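50S ribosomal protein L10 (Thermotoga maritima, PDB 1ZAV) forms part of the ribosomal stalk, binding large-subunit rRNA and L7/L12 dimers and helping the ribosome interact with GTP-bound translation factors. Local coordinates at residues 23-28 and 83-88. Residues are numbered along the deposited sequence; the frame is centred on the assembly and turned at random.
Sequences SLILFA and TAVLYV
L24 and V88 meet methyl to methyl, CD2 of L24 lying 3.9 Å from CG2 of V88, on the face of an antiparallel sheet that L26, A28, A84 and L86 also line. CG of L24 stands anti to the backbone N (chi1 165°), and the two side chains cross at a slant. L86 pairs with L26, two residues along from L24 on the same face, so L24 and L86 can meet diagonally; in one of two conformers of L86 its CD2 approaches L24 CD2, a contact that remains doubtful. Helix 94-106 covers this face through V97, I100 and Y104, which suits branched aliphatic residues in the middle and small alanines at the A28–A84 pair.

The other face carries I25, F27, V85 and Y87. Here V85 turns its CG2 branch, anti to its own N, to meet I25 CG2 at 3.8 Å, again on a diagonal. T83 CG2 sits at the edge of the F27 ring, near its plane, while F78 meets that ring from elsewhere in the chain. The T83 hydroxyl serves a different purpose, bonding to the carbonyl of G81 and to K115. Y87 places its CB against strand 24-28; its ring leads away toward R54, R56 and helix 5-19.

The backbones are tied by reciprocal bonds at L26–L86 and A28–A84. L86 N reaches L26 O at 2.9 Å, almost straight at 174°, and both bonds of that pair lie in the carbonyl planes. At the other end S23 N bonds to V88 O.

Strands 53-58 and 114-119 flank this central pair, I25 and F27 bonding outward to F118 and G116. The chemistry implies a buried sheet whose peptide groups largely satisfy one another, the partnerless L24 N excepted, leaving both faces mainly to apolar packing.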
loop_
_atom_site.group_PDB
_atom_site.type_symbol
_atom_site.label_atom_id
_atom_site.label_comp_id
_atom_site.label_asym_id
_atom_site.label_seq_id
_atom_site.Cartn_x
_atom_site.Cartn_y
_atom_site.Cartn_z
ATOM N N SER A 23 -4.423 -14.300 20.561
ATOM C CA SER A 23 -4.282 -13.270 19.540
ATOM C C SER A 23 -4.868 -13.801 18.229
ATOM O O SER A 23 -5.006 -13.073 17.249
ATOM C CB SER A 23 -2.808 -12.897 19.355
ATOM O OG SER A 23 -2.066 -13.965 18.790
ATOM N N LEU A 24 -5.214 -15.080 18.238
ATOM C CA LEU A 24 -5.801 -15.741 17.086
ATOM C C LEU A 24 -6.633 -16.933 17.530
ATOM O O LEU A 24 -6.251 -17.678 18.435
ATOM C CB LEU A 24 -4.707 -16.232 16.111
ATOM C CG LEU A 24 -5.199 -17.250 15.067
ATOM C CD1 LEU A 24 -6.119 -16.539 14.085
ATOM C CD2 LEU A 24 -4.027 -17.876 14.303
ATOM N N ILE A 25 -7.789 -17.074 16.896
ATOM C CA ILE A 25 -8.696 -18.184 17.106
ATOM C C ILE A 25 -9.196 -18.445 15.685
ATOM O O ILE A 25 -9.885 -17.608 15.106
ATOM C CB ILE A 25 -9.914 -17.822 18.017
ATOM C CG1 ILE A 25 -9.436 -17.470 19.428
ATOM C CG2 ILE A 25 -10.867 -19.009 18.102
ATOM C CD1 ILE A 25 -10.566 -16.990 20.370
ATOM N N LEU A 26 -8.804 -19.573 15.105
ATOM C CA LEU A 26 -9.239 -19.923 13.762
ATOM C C LEU A 26 -9.965 -21.264 13.825
ATOM O O LEU A 26 -9.471 -22.238 14.405
ATOM C CB LEU A 26 -8.036 -19.969 12.800
ATOM C CG LEU A 26 -8.320 -20.323 11.334
ATOM C CD1 LEU A 26 -7.210 -19.807 10.432
ATOM C CD2 LEU A 26 -8.476 -21.824 11.203
ATOM N N PHE A 27 -11.155 -21.308 13.231
ATOM C CA PHE A 27 -11.971 -22.507 13.247
ATOM C C PHE A 27 -11.809 -23.299 11.974
ATOM O O PHE A 27 -11.994 -22.760 10.886
ATOM C CB PHE A 27 -13.424 -22.107 13.434
ATOM C CG PHE A 27 -13.653 -21.294 14.672
ATOM C CD1 PHE A 27 -13.833 -21.920 15.904
ATOM C CD2 PHE A 27 -13.671 -19.901 14.611
ATOM C CE1 PHE A 27 -14.032 -21.165 17.071
ATOM C CE2 PHE A 27 -13.870 -19.134 15.771
ATOM C CZ PHE A 27 -14.051 -19.774 17.000
ATOM N N ALA A 28 -11.487 -24.580 12.125
ATOM C CA ALA A 28 -11.261 -25.471 10.988
ATOM C C ALA A 28 -12.010 -26.799 11.032
ATOM O O ALA A 28 -12.233 -27.377 12.101
ATOM C CB ALA A 28 -9.769 -25.747 10.856
ATOM N N THR A 83 -15.750 -29.153 14.902
ATOM C CA THR A 83 -14.798 -28.095 14.599
ATOM C C THR A 83 -13.543 -28.115 15.452
ATOM O O THR A 83 -13.603 -28.256 16.672
ATOM C CB THR A 83 -15.463 -26.722 14.763
ATOM O OG1 THR A 83 -16.699 -26.700 14.037
ATOM C CG2 THR A 83 -14.552 -25.623 14.241
ATOM N N ALA A 84 -12.398 -27.977 14.796
ATOM C CA ALA A 84 -11.126 -27.948 15.494
ATOM C C ALA A 84 -10.795 -26.477 15.652
ATOM O O ALA A 84 -11.295 -25.638 14.896
ATOM C CB ALA A 84 -10.053 -28.653 14.672
ATOM N N VAL A 85 -9.955 -26.152 16.623
ATOM C CA VAL A 85 -9.616 -24.765 16.845
ATOM C C VAL A 85 -8.111 -24.530 16.932
ATOM O O VAL A 85 -7.399 -25.223 17.660
ATOM C CB VAL A 85 -10.325 -24.243 18.139
ATOM C CG1 VAL A 85 -9.756 -24.907 19.375
ATOM C CG2 VAL A 85 -10.188 -22.772 18.239
ATOM N N LEU A 86 -7.643 -23.545 16.175
ATOM C CA LEU A 86 -6.232 -23.179 16.143
ATOM C C LEU A 86 -6.102 -21.844 16.857
ATOM O O LEU A 86 -6.680 -20.851 16.423
ATOM C CB LEU A 86 -5.766 -23.042 14.688
ATOM C CG LEU A 86 -4.314 -22.700 14.341
ATOM C CD1 LEU A 86 -4.153 -22.716 12.823
ATOM C CD2 LEU A 86 -3.939 -21.337 14.887
ATOM N N TYR A 87 -5.358 -21.804 17.956
ATOM C CA TYR A 87 -5.204 -20.545 18.662
ATOM C C TYR A 87 -3.774 -20.263 19.050
ATOM O O TYR A 87 -2.969 -21.186 19.202
ATOM C CB TYR A 87 -6.145 -20.481 19.878
ATOM C CG TYR A 87 -5.945 -21.560 20.910
ATOM C CD1 TYR A 87 -4.896 -21.497 21.820
ATOM C CD2 TYR A 87 -6.832 -22.625 21.001
ATOM C CE1 TYR A 87 -4.739 -22.467 22.804
ATOM C CE2 TYR A 87 -6.685 -23.603 21.978
ATOM C CZ TYR A 87 -5.639 -23.514 22.877
ATOM O OH TYR A 87 -5.511 -24.471 23.850
ATOM N N VAL A 88 -3.461 -18.976 19.167
ATOM C CA VAL A 88 -2.128 -18.518 19.523
ATOM C C VAL A 88 -2.165 -17.732 20.824
ATOM O O VAL A 88 -2.971 -16.814 20.981
ATOM C CB VAL A 88 -1.533 -17.618 18.413
ATOM C CG1 VAL A 88 -0.194 -17.034 18.866
ATOM C CG2 VAL A 88 -1.345 -18.435 17.131
#